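Local coordinates for CRISPR-associated protein,CRISPR-associated endonuclease Cas9 (Corynebacterium diphtheriae, PDB 6JOO) that acts as an RNA-guided DNA endonuclease of CRISPR immunity, binding guide RNA and cutting both strands of matching foreign DNA in a magnesium-dependent way, at residues R651-A659 with T772-L783. Sequence-based numbering, arbitrary orientation.
With nucleotides of chain B.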
loop_
_atom_site.group_PDB
_atom_site.type_symbol
_atom_site.label_atom_id
_atom_site.label_comp_id
_atom_site.label_asym_id
_atom_site.label_seq_id
_atom_site.Cartn_x
_atom_site.Cartn_y
_atom_site.Cartn_z
ATOM N N ARG A 651 -0.198 -14.608 7.950
ATOM C CA ARG A 651 -1.354 -13.830 7.522
ATOM C C ARG A 651 -2.493 -14.793 7.225
ATOM O O ARG A 651 -2.424 -15.568 6.268
ATOM C CB ARG A 651 -1.013 -12.976 6.302
ATOM C CG ARG A 651 -2.183 -12.217 5.706
ATOM C CD ARG A 651 -1.808 -11.686 4.334
ATOM N NE ARG A 651 -2.809 -10.756 3.829
ATOM C CZ ARG A 651 -2.730 -9.438 3.961
ATOM N NH1 ARG A 651 -1.685 -8.897 4.575
ATOM N NH2 ARG A 651 -3.690 -8.662 3.477
ATOM N N LEU A 652 -3.538 -14.740 8.044
ATOM C CA LEU A 652 -4.649 -15.672 7.946
ATOM C C LEU A 652 -5.927 -15.041 7.414
ATOM O O LEU A 652 -6.898 -15.767 7.174
ATOM C CB LEU A 652 -4.929 -16.304 9.319
ATOM C CG LEU A 652 -3.767 -17.052 9.982
ATOM C CD1 LEU A 652 -4.186 -17.715 11.291
ATOM C CD2 LEU A 652 -3.173 -18.078 9.024
ATOM N N ARG A 653 -5.966 -13.724 7.242
ATOM C CA ARG A 653 -7.154 -13.090 6.695
ATOM C C ARG A 653 -7.278 -13.395 5.206
ATOM O O ARG A 653 -6.312 -13.773 4.539
ATOM C CB ARG A 653 -7.114 -11.581 6.925
ATOM C CG ARG A 653 -5.946 -10.886 6.259
ATOM C CD ARG A 653 -5.761 -9.494 6.825
ATOM N NE ARG A 653 -5.646 -9.507 8.282
ATOM C CZ ARG A 653 -5.437 -8.420 9.016
ATOM N NH1 ARG A 653 -5.318 -7.241 8.421
ATOM N NH2 ARG A 653 -5.343 -8.509 10.337
ATOM N N LEU A 654 -8.492 -13.213 4.683
ATOM C CA LEU A 654 -8.769 -13.639 3.315
ATOM C C LEU A 654 -8.093 -12.727 2.302
ATOM O O LEU A 654 -7.600 -13.192 1.266
ATOM C CB LEU A 654 -10.276 -13.673 3.074
ATOM C CG LEU A 654 -10.700 -14.097 1.669
ATOM C CD1 LEU A 654 -10.083 -15.440 1.316
ATOM C CD2 LEU A 654 -12.213 -14.151 1.556
ATOM N N GLY A 655 -8.063 -11.428 2.582
ATOM C CA GLY A 655 -7.506 -10.483 1.633
ATOM C C GLY A 655 -5.992 -10.567 1.594
ATOM O O GLY A 655 -5.325 -10.578 2.634
ATOM N N ASN A 656 -5.439 -10.608 0.384
ATOM C CA ASN A 656 -3.997 -10.734 0.222
ATOM C C ASN A 656 -3.683 -10.238 -1.188
ATOM O O ASN A 656 -3.519 -11.015 -2.132
ATOM C CB ASN A 656 -3.518 -12.166 0.436
ATOM C CG ASN A 656 -2.020 -12.320 0.259
ATOM O OD1 ASN A 656 -1.260 -11.355 0.261
ATOM N ND2 ASN A 656 -1.587 -13.562 0.131
ATOM N N GLY A 657 -3.623 -8.913 -1.324
ATOM C CA GLY A 657 -3.231 -8.287 -2.574
ATOM C C GLY A 657 -4.242 -8.503 -3.687
ATOM O O GLY A 657 -5.425 -8.756 -3.462
ATOM N N SER A 658 -3.747 -8.393 -4.917
ATOM C CA SER A 658 -4.595 -8.630 -6.074
ATOM C C SER A 658 -4.954 -10.108 -6.150
ATOM O O SER A 658 -4.122 -10.985 -5.902
ATOM C CB SER A 658 -3.891 -8.167 -7.351
ATOM O OG SER A 658 -2.584 -8.709 -7.438
ATOM N N ALA A 659 -6.219 -10.378 -6.454
ATOM C CA ALA A 659 -6.741 -11.731 -6.369
ATOM C C ALA A 659 -6.478 -12.555 -7.618
ATOM O O ALA A 659 -6.743 -13.760 -7.601
ATOM C CB ALA A 659 -8.240 -11.687 -6.090
ATOM N N THR A 772 -7.906 -17.812 -3.027
ATOM C CA THR A 772 -8.577 -16.746 -2.294
ATOM C C THR A 772 -10.022 -16.592 -2.755
ATOM O O THR A 772 -10.919 -16.346 -1.940
ATOM C CB THR A 772 -7.808 -15.432 -2.463
ATOM O OG1 THR A 772 -6.504 -15.559 -1.884
ATOM C CG2 THR A 772 -8.535 -14.288 -1.785
ATOM N N ILE A 773 -10.273 -16.782 -4.052
ATOM C CA ILE A 773 -11.583 -16.464 -4.613
ATOM C C ILE A 773 -12.648 -17.449 -4.140
ATOM O O ILE A 773 -13.816 -17.075 -3.975
ATOM C CB ILE A 773 -11.489 -16.411 -6.148
ATOM C CG1 ILE A 773 -10.479 -15.336 -6.555
ATOM C CG2 ILE A 773 -12.853 -16.145 -6.774
ATOM C CD1 ILE A 773 -10.471 -15.023 -8.024
ATOM N N ASP A 774 -12.275 -18.702 -3.893
ATOM C CA ASP A 774 -13.247 -19.696 -3.458
ATOM C C ASP A 774 -13.666 -19.532 -2.001
ATOM O O ASP A 774 -14.520 -20.294 -1.535
ATOM C CB ASP A 774 -12.696 -21.107 -3.689
ATOM C CG ASP A 774 -12.695 -21.494 -5.156
ATOM O OD1 ASP A 774 -13.550 -20.975 -5.905
ATOM O OD2 ASP A 774 -11.845 -22.315 -5.563
ATOM N N LEU A 775 -13.105 -18.562 -1.279
ATOM C CA LEU A 775 -13.493 -18.283 0.098
ATOM C C LEU A 775 -14.230 -16.956 0.242
ATOM O O LEU A 775 -14.503 -16.529 1.369
ATOM C CB LEU A 775 -12.261 -18.297 1.005
ATOM C CG LEU A 775 -11.405 -19.561 0.950
ATOM C CD1 LEU A 775 -10.106 -19.349 1.705
ATOM C CD2 LEU A 775 -12.168 -20.749 1.514
ATOM N N LEU A 776 -14.559 -16.295 -0.873
ATOM C CA LEU A 776 -15.239 -14.998 -0.785
ATOM C C LEU A 776 -16.639 -15.109 -0.207
ATOM O O LEU A 776 -16.976 -14.309 0.691
ATOM C CB LEU A 776 -15.252 -14.325 -2.160
ATOM C CG LEU A 776 -13.927 -13.771 -2.682
ATOM C CD1 LEU A 776 -14.127 -13.161 -4.057
ATOM C CD2 LEU A 776 -13.360 -12.744 -1.717
ATOM N N PRO A 777 -17.513 -16.019 -0.649
ATOM C CA PRO A 777 -18.858 -16.081 -0.060
ATOM C C PRO A 777 -18.849 -16.444 1.411
ATOM O O PRO A 777 -19.824 -16.159 2.118
ATOM C CB PRO A 777 -19.565 -17.156 -0.897
ATOM C CG PRO A 777 -18.780 -17.240 -2.157
ATOM C CD PRO A 777 -17.368 -17.000 -1.743
ATOM N N TYR A 778 -17.772 -17.057 1.894
ATOM C CA TYR A 778 -17.646 -17.501 3.276
ATOM C C TYR A 778 -16.613 -16.666 4.024
ATOM O O TYR A 778 -15.827 -17.180 4.820
ATOM C CB TYR A 778 -17.286 -18.983 3.326
ATOM C CG TYR A 778 -18.106 -19.832 2.377
ATOM C CD1 TYR A 778 -19.321 -20.375 2.771
ATOM C CD2 TYR A 778 -17.667 -20.082 1.083
ATOM C CE1 TYR A 778 -20.075 -21.149 1.906
ATOM C CE2 TYR A 778 -18.414 -20.855 0.211
ATOM C CZ TYR A 778 -19.617 -21.385 0.628
ATOM O OH TYR A 778 -20.364 -22.155 -0.238
ATOM N N ARG A 779 -16.610 -15.358 3.765
ATOM C CA ARG A 779 -15.662 -14.465 4.421
ATOM C C ARG A 779 -15.899 -14.395 5.925
ATOM O O ARG A 779 -14.949 -14.210 6.696
ATOM C CB ARG A 779 -15.754 -13.074 3.796
ATOM C CG ARG A 779 -14.781 -12.058 4.361
ATOM C CD ARG A 779 -14.962 -10.692 3.717
ATOM N NE ARG A 779 -13.671 -10.064 3.452
ATOM C CZ ARG A 779 -13.057 -10.092 2.274
ATOM N NH1 ARG A 779 -13.624 -10.704 1.242
ATOM N NH2 ARG A 779 -11.876 -9.502 2.124
ATOM N N ASN A 780 -17.145 -14.552 6.358
ATOM C CA ASN A 780 -17.512 -14.408 7.759
ATOM C C ASN A 780 -17.349 -15.694 8.553
ATOM O O ASN A 780 -17.775 -15.748 9.711
ATOM C CB ASN A 780 -18.954 -13.913 7.868
ATOM C CG ASN A 780 -19.173 -12.619 7.128
ATOM O OD1 ASN A 780 -18.289 -11.766 7.082
ATOM N ND2 ASN A 780 -20.348 -12.469 6.527
ATOM N N GLN A 781 -16.743 -16.719 7.972
ATOM C CA GLN A 781 -16.622 -18.010 8.629
ATOM C C GLN A 781 -15.152 -18.347 8.848
ATOM O O GLN A 781 -14.248 -17.592 8.473
ATOM C CB GLN A 781 -17.313 -19.100 7.807
ATOM C CG GLN A 781 -18.712 -18.736 7.360
ATOM C CD GLN A 781 -19.357 -19.836 6.549
ATOM O OE1 GLN A 781 -18.936 -20.990 6.608
ATOM N NE2 GLN A 781 -20.380 -19.483 5.779
ATOM N N ASP A 782 -14.924 -19.490 9.492
ATOM C CA ASP A 782 -13.584 -20.051 9.587
ATOM C C ASP A 782 -13.167 -20.524 8.202
ATOM O O ASP A 782 -13.695 -21.522 7.697
ATOM C CB ASP A 782 -13.557 -21.197 10.592
ATOM C CG ASP A 782 -12.148 -21.617 10.957
ATOM O OD1 ASP A 782 -11.200 -20.930 10.531
ATOM O OD2 ASP A 782 -11.991 -22.630 11.674
ATOM N N LEU A 783 -12.236 -19.794 7.579
ATOM C CA LEU A 783 -11.811 -20.130 6.225
ATOM C C LEU A 783 -11.252 -21.543 6.138
ATOM O O LEU A 783 -11.346 -22.181 5.082
ATOM C CB LEU A 783 -10.775 -19.120 5.748
ATOM C CG LEU A 783 -11.214 -17.663 5.859
ATOM C CD1 LEU A 783 -10.099 -16.732 5.417
ATOM C CD2 LEU A 783 -12.474 -17.422 5.040
ATOM P P U B 79 -6.905 -13.521 13.778
ATOM O OP1 U B 79 -6.506 -12.107 14.007
ATOM O OP2 U B 79 -7.455 -14.329 14.893
ATOM O "O5'" U B 79 -7.954 -13.572 12.579
ATOM C "C5'" U B 79 -7.674 -12.971 11.322
ATOM C "C4'" U B 79 -8.567 -13.526 10.241
ATOM O "O4'" U B 79 -8.074 -14.824 9.819
ATOM C "C3'" U B 79 -10.014 -13.777 10.643
ATOM O "O3'" U B 79 -10.812 -12.611 10.530
ATOM C "C2'" U B 79 -10.449 -14.894 9.699
ATOM O "O2'" U B 79 -10.823 -14.374 8.431
ATOM C "C1'" U B 79 -9.151 -15.687 9.531
ATOM N N1 U B 79 -9.066 -16.854 10.439
ATOM C C2 U B 79 -9.910 -17.934 10.245
ATOM O O2 U B 79 -10.754 -17.983 9.363
ATOM N N3 U B 79 -9.739 -18.963 11.143
ATOM C C4 U B 79 -8.831 -19.035 12.178
ATOM O O4 U B 79 -8.804 -20.037 12.896
ATOM C C5 U B 79 -7.990 -17.886 12.300
ATOM C C6 U B 79 -8.134 -16.866 11.448
ATOM P P C B 78 -3.694 -11.695 10.331
ATOM O OP1 C B 78 -4.444 -11.810 9.054
ATOM O OP2 C B 78 -4.101 -10.657 11.309
ATOM O "O5'" C B 78 -3.738 -13.108 11.063
ATOM C "C5'" C B 78 -2.759 -13.465 12.026
ATOM C "C4'" C B 78 -3.246 -14.582 12.914
ATOM O "O4'" C B 78 -2.181 -15.020 13.783
ATOM C "C3'" C B 78 -4.382 -14.233 13.859
ATOM O "O3'" C B 78 -5.638 -14.317 13.213
ATOM C "C2'" C B 78 -4.226 -15.248 14.991
ATOM O "O2'" C B 78 -4.928 -16.441 14.693
ATOM C "C1'" C B 78 -2.719 -15.545 14.972
ATOM N N1 C B 78 -1.993 -14.979 16.131
ATOM C C2 C B 78 -1.034 -15.796 16.730
ATOM O O2 C B 78 -0.835 -16.921 16.246
ATOM N N3 C B 78 -0.336 -15.339 17.796
ATOM C C4 C B 78 -0.584 -14.119 18.276
ATOM N N4 C B 78 0.122 -13.704 19.332
ATOM C C5 C B 78 -1.571 -13.272 17.687
ATOM C C6 C B 78 -2.250 -13.736 16.630
ATOM P P C B 80 -11.733 -12.115 11.748
ATOM O OP1 C B 80 -12.490 -10.934 11.260
ATOM O OP2 C B 80 -10.902 -11.975 12.972
ATOM O "O5'" C B 80 -12.754 -13.318 11.964
ATOM C "C5'" C B 80 -13.685 -13.670 10.956
ATOM C "C4'" C B 80 -14.356 -14.986 11.250
ATOM O "O4'" C B 80 -13.376 -16.053 11.222
ATOM C "C3'" C B 80 -15.002 -15.118 12.618
ATOM O "O3'" C B 80 -16.282 -14.517 12.681
ATOM C "C2'" C B 80 -15.026 -16.627 12.837
ATOM O "O2'" C B 80 -16.111 -17.216 12.135
ATOM C "C1'" C B 80 -13.732 -17.060 12.145
ATOM N N1 C B 80 -12.610 -17.281 13.088
ATOM C C2 C B 80 -12.572 -18.471 13.825
ATOM O O2 C B 80 -13.492 -19.296 13.689
ATOM N N3 C B 80 -11.538 -18.690 14.676
ATOM C C4 C B 80 -10.563 -17.787 14.805
ATOM N N4 C B 80 -9.567 -18.051 15.658
ATOM C C5 C B 80 -10.576 -16.572 14.060
ATOM C C6 C B 80 -11.602 -16.366 13.219
#
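Leu654 pushes its branched end into the bend formed by Thr772, Leu775, Leu776 and Leu783, and gives the largest share of the buried surface. With CG anti to the backbone N (chi1 180°), its two methyls reach different partners: CD1 lies 3.6 Å from Leu775 CB, and CD2 lies 3.7 Å from Leu776 CD2. A branched aliphatic residue suits this place because its two methyls can meet several apolar neighbours at once. Arg779 lays one face of its guanidinium over the same CD2, while its NH2 forms a salt bridge with an RNA phosphate.

Thr772 serves both halves of its character. Its CG2 packs 3.7 Å from Leu654 CD1, whereas OG1 makes a weak hydrogen bond to the backbone of Ser748. Leu783 adds a further apolar contact, with CD1 3.9 Å from Leu654 CB, and its backbone N donates to O2 of U79 of chain B. Asp782 OD1 accepts a hydrogen bond from N3 of the same base, an arrangement consistent with recognition of the uracil.

The apolar contact therefore joins two RNA-binding loops. On the other loop, Arg653 holds the phosphate of C78 of chain B: NE lies 2.7 Å from OP1, and NH2 bonds OP2. Arg651 grips Gly655 O side-on through NE and NH2, tying its side chain to the backbone four residues on, while it also salt-bridges RNA phosphates.

Both segments lie in the C-terminal part of the engineered construct. Residues 651-659 follow strand 645-647, the edge strand of the RuvC sheet. Residues 772-783, within the Topo-homology region, leave strand 764-771 with a short 3-10 turn and run on toward helix 793-796. Strand 749-757 contributes His750, which touches Thr772, Leu775 and Leu783 and hydrogen-bonds Leu652 O through NE2.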